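Local coordinates for protein peptidoglycan D,D-transpeptidase PbpA (Mycobacterium tuberculosis, PDB 3UPO) that probably catalyses peptidoglycan cross-linking as a D,D-transpeptidase of the cell wall, and is captured here as a covalent adduct with opened penicillin G, at residues A[191-196]-A[252-257]; A[335-340]-A[353-358]. All blocks are in the same frame, centred on the assembly; numbering follows the deposited sequence.

Contact 1: A[191-196]-A[252-257]; sequences PGSTFK and SCNTAF. With PNM (open form - penicillin g), chain C.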
loop_
_atom_site.group_PDB
_atom_site.type_symbol
_atom_site.label_atom_id
_atom_site.label_comp_id
_atom_site.label_asym_id
_atom_site.label_seq_id
_atom_site.Cartn_x
_atom_site.Cartn_y
_atom_site.Cartn_z
ATOM N N PRO A 191 -7.224 8.381 4.756
ATOM C CA PRO A 191 -5.939 8.162 5.426
ATOM C C PRO A 191 -5.928 8.581 6.908
ATOM O O PRO A 191 -5.037 8.172 7.652
ATOM C CB PRO A 191 -4.987 9.067 4.638
ATOM C CG PRO A 191 -5.837 10.179 4.155
ATOM C CD PRO A 191 -7.170 9.530 3.829
ATOM N N GLY A 192 -6.889 9.410 7.316
ATOM C CA GLY A 192 -6.885 9.980 8.647
ATOM C C GLY A 192 -5.583 10.728 8.925
ATOM O O GLY A 192 -5.085 11.462 8.069
ATOM N N SER A 193 -5.003 10.508 10.102
ATOM C CA SER A 193 -3.890 11.340 10.552
ATOM C C SER A 193 -2.546 11.036 9.926
ATOM O O SER A 193 -1.584 11.758 10.174
ATOM C CB SER A 193 -3.768 11.334 12.079
ATOM O OG SER A 193 -4.959 11.813 12.666
ATOM N N THR A 194 -2.458 9.979 9.126
ATOM C CA THR A 194 -1.259 9.806 8.306
ATOM C C THR A 194 -1.117 11.031 7.379
ATOM O O THR A 194 -0.023 11.397 6.995
ATOM C CB THR A 194 -1.284 8.491 7.488
ATOM O OG1 THR A 194 -2.458 8.453 6.667
ATOM C CG2 THR A 194 -1.241 7.256 8.417
ATOM N N PHE A 195 -2.237 11.674 7.048
ATOM C CA PHE A 195 -2.253 12.808 6.124
ATOM C C PHE A 195 -1.677 14.086 6.763
ATOM O O PHE A 195 -1.401 15.081 6.074
ATOM C CB PHE A 195 -3.675 13.036 5.620
ATOM C CG PHE A 195 -3.766 13.882 4.377
ATOM C CD1 PHE A 195 -3.401 13.366 3.133
ATOM C CD2 PHE A 195 -4.234 15.194 4.452
ATOM C CE1 PHE A 195 -3.490 14.150 1.971
ATOM C CE2 PHE A 195 -4.343 15.978 3.307
ATOM C CZ PHE A 195 -3.976 15.450 2.056
ATOM N N LYS A 196 -1.479 14.053 8.076
ATOM C CA LYS A 196 -0.775 15.134 8.755
ATOM C C LYS A 196 0.627 15.305 8.172
ATOM O O LYS A 196 1.219 16.368 8.284
ATOM C CB LYS A 196 -0.752 14.920 10.276
ATOM C CG LYS A 196 -2.130 15.113 10.903
ATOM C CD LYS A 196 -2.136 14.749 12.366
ATOM C CE LYS A 196 -3.477 15.090 13.003
ATOM N NZ LYS A 196 -3.681 14.461 14.332
ATOM N N SER A 252 0.052 13.738 17.679
ATOM C CA SER A 252 -1.072 13.661 16.738
ATOM C C SER A 252 -2.333 14.319 17.297
ATOM O O SER A 252 -3.409 13.677 17.357
ATOM C CB SER A 252 -1.366 12.205 16.289
ATOM O OG SER A 252 -2.074 12.197 15.056
ATOM N N CYS A 253 -2.192 15.592 17.680
ATOM C CA CYS A 253 -3.286 16.402 18.207
ATOM C C CYS A 253 -4.052 17.066 17.077
ATOM O O CYS A 253 -3.473 17.809 16.283
ATOM C CB CYS A 253 -2.752 17.488 19.157
ATOM S SG CYS A 253 -1.813 16.881 20.601
ATOM N N ASN A 254 -5.366 16.858 17.056
ATOM C CA ASN A 254 -6.198 17.213 15.904
ATOM C C ASN A 254 -6.409 18.698 15.662
ATOM O O ASN A 254 -6.156 19.184 14.559
ATOM C CB ASN A 254 -7.560 16.516 15.981
ATOM C CG ASN A 254 -7.470 15.031 15.737
ATOM O OD1 ASN A 254 -6.436 14.518 15.312
ATOM N ND2 ASN A 254 -8.556 14.324 16.030
ATOM N N THR A 255 -6.900 19.391 16.689
ATOM C CA THR A 255 -7.250 20.808 16.618
ATOM C C THR A 255 -6.098 21.686 16.105
ATOM O O THR A 255 -6.329 22.663 15.386
ATOM C CB THR A 255 -7.794 21.340 17.988
ATOM O OG1 THR A 255 -6.750 21.314 18.980
ATOM C CG2 THR A 255 -9.003 20.482 18.467
ATOM N N ALA A 256 -4.868 21.327 16.469
ATOM C CA ALA A 256 -3.688 22.032 15.980
ATOM C C ALA A 256 -3.552 21.920 14.455
ATOM O O ALA A 256 -3.240 22.913 13.780
ATOM C CB ALA A 256 -2.429 21.510 16.663
ATOM N N PHE A 257 -3.795 20.720 13.921
ATOM C CA PHE A 257 -3.640 20.492 12.482
ATOM C C PHE A 257 -4.800 21.053 11.686
ATOM O O PHE A 257 -4.610 21.518 10.578
ATOM C CB PHE A 257 -3.312 19.032 12.162
ATOM C CG PHE A 257 -1.882 18.692 12.435
ATOM C CD1 PHE A 257 -0.920 18.873 11.448
ATOM C CD2 PHE A 257 -1.481 18.264 13.697
ATOM C CE1 PHE A 257 0.431 18.605 11.703
ATOM C CE2 PHE A 257 -0.139 17.987 13.955
ATOM C CZ PHE A 257 0.819 18.167 12.944
HETATM O O8 PNM C . -5.922 9.740 12.677
HETATM C C7 PNM C . -5.837 10.867 13.175
HETATM N N4 PNM C . -4.514 10.376 15.155
HETATM C C3 PNM C . -4.646 9.031 15.662
HETATM C C11 PNM C . -3.394 8.251 15.426
HETATM O O13 PNM C . -3.499 7.018 15.254
HETATM O O12 PNM C . -2.306 8.873 15.398
HETATM C C2 PNM C . -5.082 9.177 17.134
HETATM C C10 PNM C . -5.907 7.986 17.605
HETATM C C9 PNM C . -3.914 9.383 18.097
HETATM S S1 PNM C . -6.123 10.607 17.127
HETATM C C5 PNM C . -5.590 11.250 15.553
HETATM C C6 PNM C . -6.624 11.249 14.415
HETATM N N14 PNM C . -7.705 10.293 14.554
HETATM C C15 PNM C . -8.859 10.439 15.427
HETATM O O16 PNM C . -9.152 11.812 15.593
HETATM C C17 PNM C . -10.060 9.626 14.901
HETATM C C18 PNM C . -11.194 10.543 14.508
HETATM C C19 PNM C . -12.240 10.774 15.408
HETATM C C20 PNM C . -13.277 11.643 15.032
HETATM C C21 PNM C . -13.276 12.279 13.782
HETATM C C22 PNM C . -12.226 12.047 12.887
HETATM C C23 PNM C . -11.187 11.176 13.250
#
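K196 reaches across to the 252-257 segment and accounts for half of the buried surface, its aliphatic part packed on the ring of F257 and its amine held by S252 and N254. The tight part runs along the whole of this side chain. K196 CD lies 4.0 Å from the centroid of the F257 ring, 20° off the normal, which is CH-pi geometry over one face, and the chain crosses the ring at about a right angle. Beyond CG the lysine is fully extended, every torsion near 180°, and this straight reach delivers NZ to a polar cluster. K196 NZ donates to S252 OG at 2.9 Å and to N254 OD1 at 2.9 Å, the latter in the carbonyl plane with a C=O...N angle of 156°; its bond to S193 OG is long and weak.

On the ligand side the two segments themselves meet little, S193 CB coming no nearer than 3.5 Å to S252 OG, and the opened penicillin G bridges them through S193, S252 and N254. S193 OG is joined to C7 of the ligand, matching its assignment as the acyl-ester nucleophile, and S193 N donates to O8 at 2.8 Å, as in an oxyanion hole. N254 ND2 donates to O16 at 2.6 Å, while ligand N4 donates to S252 OG. The asparagine amide thus spans lysine and drug. S193, K196, S252 and N254 fit the SxxK and SxN motifs of penicillin-binding proteins, and K395, which bonds S252 OG, fits the KTG motif.

S252 closes helix 245-251 with a Schellman motif, helix 254-264 follows after C253, and a disulfide ties C253 to C237. F257 also packs on A248 and F249 of helix 245-251, while T194 rests against strand 411-418.

Contact 2: A[335-340]-A[353-358]; sequences RPYLVG and TVRYQQ. Unlike the reference sequence in segment 353-358: R355 (reference Gly).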
loop_
_atom_site.group_PDB
_atom_site.type_symbol
_atom_site.label_atom_id
_atom_site.label_comp_id
_atom_site.label_asym_id
_atom_site.label_seq_id
_atom_site.Cartn_x
_atom_site.Cartn_y
_atom_site.Cartn_z
ATOM N N ARG A 335 9.279 5.741 -9.360
ATOM C CA ARG A 335 8.130 5.083 -9.989
ATOM C C ARG A 335 8.004 3.650 -9.466
ATOM O O ARG A 335 8.922 2.856 -9.656
ATOM C CB ARG A 335 8.284 5.082 -11.511
ATOM C CG ARG A 335 7.092 4.455 -12.242
ATOM C CD ARG A 335 7.215 4.642 -13.732
ATOM N NE ARG A 335 6.877 6.022 -14.100
ATOM C CZ ARG A 335 7.120 6.589 -15.280
ATOM N NH1 ARG A 335 7.743 5.914 -16.245
ATOM N NH2 ARG A 335 6.745 7.848 -15.479
ATOM N N PRO A 336 6.886 3.320 -8.781
ATOM C CA PRO A 336 6.785 1.979 -8.201
ATOM C C PRO A 336 6.532 0.901 -9.277
ATOM O O PRO A 336 5.755 1.118 -10.215
ATOM C CB PRO A 336 5.592 2.094 -7.245
ATOM C CG PRO A 336 4.791 3.192 -7.755
ATOM C CD PRO A 336 5.670 4.120 -8.536
ATOM N N TYR A 337 7.192 -0.243 -9.142
ATOM C CA TYR A 337 7.032 -1.334 -10.110
ATOM C C TYR A 337 7.132 -2.707 -9.448
ATOM O O TYR A 337 7.897 -2.869 -8.486
ATOM C CB TYR A 337 8.067 -1.209 -11.239
ATOM C CG TYR A 337 9.509 -1.433 -10.822
ATOM C CD1 TYR A 337 10.119 -2.676 -10.998
ATOM C CD2 TYR A 337 10.281 -0.396 -10.258
ATOM C CE1 TYR A 337 11.456 -2.889 -10.652
ATOM C CE2 TYR A 337 11.628 -0.606 -9.892
ATOM C CZ TYR A 337 12.195 -1.857 -10.090
ATOM O OH TYR A 337 13.504 -2.095 -9.753
ATOM N N LEU A 338 6.397 -3.675 -10.000
ATOM C CA LEU A 338 6.312 -5.060 -9.485
ATOM C C LEU A 338 7.137 -6.117 -10.256
ATOM O O LEU A 338 7.448 -7.186 -9.721
ATOM C CB LEU A 338 4.831 -5.501 -9.437
ATOM C CG LEU A 338 4.390 -6.792 -8.739
ATOM C CD1 LEU A 338 4.696 -6.772 -7.236
ATOM C CD2 LEU A 338 2.906 -7.001 -8.973
ATOM N N VAL A 339 7.476 -5.825 -11.507
ATOM C CA VAL A 339 8.229 -6.750 -12.333
ATOM C C VAL A 339 9.666 -6.252 -12.498
ATOM O O VAL A 339 9.880 -5.162 -13.031
ATOM C CB VAL A 339 7.559 -6.924 -13.732
ATOM C CG1 VAL A 339 8.468 -7.707 -14.704
ATOM C CG2 VAL A 339 6.174 -7.592 -13.600
ATOM N N GLY A 340 10.635 -7.051 -12.048
ATOM C CA GLY A 340 12.058 -6.740 -12.204
ATOM C C GLY A 340 12.621 -7.087 -13.579
ATOM O O GLY A 340 13.420 -6.330 -14.151
ATOM N N THR A 353 13.610 -4.099 -16.068
ATOM C CA THR A 353 12.957 -2.848 -15.690
ATOM C C THR A 353 13.961 -1.802 -15.212
ATOM O O THR A 353 14.799 -2.064 -14.359
ATOM C CB THR A 353 11.863 -3.071 -14.625
ATOM O OG1 THR A 353 10.852 -3.945 -15.153
ATOM C CG2 THR A 353 11.213 -1.736 -14.207
ATOM N N VAL A 354 13.861 -0.614 -15.792
ATOM C CA VAL A 354 14.717 0.517 -15.453
ATOM C C VAL A 354 14.033 1.360 -14.375
ATOM O O VAL A 354 12.871 1.746 -14.509
ATOM C CB VAL A 354 15.034 1.352 -16.733
ATOM C CG1 VAL A 354 13.742 1.584 -17.580
ATOM C CG2 VAL A 354 15.754 2.680 -16.395
ATOM N N ARG A 355 14.744 1.617 -13.288
ATOM C CA ARG A 355 14.222 2.431 -12.200
ATOM C C ARG A 355 14.133 3.879 -12.648
ATOM O O ARG A 355 15.001 4.361 -13.384
ATOM C CB ARG A 355 15.125 2.297 -10.979
ATOM C CG ARG A 355 15.143 0.892 -10.392
ATOM C CD ARG A 355 16.568 0.392 -10.245
ATOM N NE ARG A 355 16.638 -0.916 -9.597
ATOM C CZ ARG A 355 17.763 -1.467 -9.133
ATOM N NH1 ARG A 355 18.929 -0.831 -9.236
ATOM N NH2 ARG A 355 17.719 -2.663 -8.562
ATOM N N TYR A 356 13.092 4.574 -12.196
ATOM C CA TYR A 356 12.790 5.907 -12.702
ATOM C C TYR A 356 12.345 6.920 -11.623
ATOM O O TYR A 356 11.481 6.621 -10.799
ATOM C CB TYR A 356 11.752 5.784 -13.833
ATOM C CG TYR A 356 11.272 7.105 -14.363
ATOM C CD1 TYR A 356 12.037 7.838 -15.276
ATOM C CD2 TYR A 356 10.055 7.629 -13.948
ATOM C CE1 TYR A 356 11.588 9.082 -15.763
ATOM C CE2 TYR A 356 9.598 8.852 -14.416
ATOM C CZ TYR A 356 10.362 9.578 -15.319
ATOM O OH TYR A 356 9.879 10.791 -15.760
ATOM N N GLN A 357 12.947 8.112 -11.636
ATOM C CA GLN A 357 12.555 9.204 -10.732
ATOM C C GLN A 357 11.305 9.881 -11.275
ATOM O O GLN A 357 11.341 10.592 -12.277
ATOM C CB GLN A 357 13.684 10.230 -10.545
ATOM C CG GLN A 357 14.901 9.729 -9.766
ATOM C CD GLN A 357 15.981 10.803 -9.563
ATOM O OE1 GLN A 357 15.695 12.001 -9.482
ATOM N NE2 GLN A 357 17.229 10.366 -9.479
ATOM N N GLN A 358 10.196 9.653 -10.600
ATOM C CA GLN A 358 8.895 10.086 -11.080
ATOM C C GLN A 358 8.719 11.604 -10.951
ATOM O O GLN A 358 8.432 12.279 -11.941
ATOM C CB GLN A 358 7.799 9.315 -10.344
ATOM C CG GLN A 358 6.433 9.473 -10.915
ATOM C CD GLN A 358 5.540 8.301 -10.574
ATOM O OE1 GLN A 358 5.157 8.100 -9.415
ATOM N NE2 GLN A 358 5.197 7.518 -11.586
HETATM O O HOH W 1 11.525 3.284 -10.249
#
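One face of the R335 guanidinium meets CD2 and CE2 of Y356, with Y356 CD2 3.4 Å above the centre of the R335 group; at its edge, near the plane, comes the side-chain amide of Q358. The guanidinium and ring planes are 36° apart, so the groups do not stack in parallel, and R335 CB lies in the plane of the Y356 ring, at its edge. A bend at chi3 (-76°) in the otherwise extended arginine brings the guanidinium against that side of Y356. The ring of Y337 has T353 CG2 over one face, 3.8 Å from the centroid and 21° off the normal, a CH-pi contact, with R335 O and V339 C in plane at its edge. Its hydroxyl approaches the edge of the R355 guanidinium, where R355 NE donates a weak bond to Y337 OH at 3.4 Å. R355 differs from the reference sequence, which has glycine there.

The segments form the middle of a long beta hairpin whose strands pair at both ends: 332-334 with 357-360, and 339-343 with 349-352, the latter the outermost strand of the mixed sheet. Between these ladders the backbones spread, and Y337, its CG set between the backbone N and the carbonyl carbon, sends its ring into the gap. At one margin R335 N donates to Y356 O at 2.8 Å. Beside it a water accepts from Y356 N at 2.8 Å and probably donates to R335 O. At the far margin T353 grips two successive carbonyls: T353 OG1 donates to V339 O at 2.6 Å, and T353 N donates to G340 O at 2.9 Å. Y337 O accepts a hydrogen bond from T108 OG1, and P336 and Q358 both touch E322 of helix 317-328.

Overall arrangement
Contacts 1 and 2 lie in series along the chain and both belong to the transpeptidase domain, yet they do not touch: their centres are 31 Å apart and their nearest atoms about 16 Å. Contact 1 is buried and forms part of the probable active site, where the penicillin G is bound covalently and is also hydrogen-bonded by T396 and T398. Contact 2, partly buried and away from that site, lies where the chain passes between the two-stranded sheet and the mixed sheet that also includes strands from the N-terminal part. Helix 317-328 is common to both surroundings: N320 bonds T194 of contact 1, whereas E322 touches P336 and Q358 of contact 2.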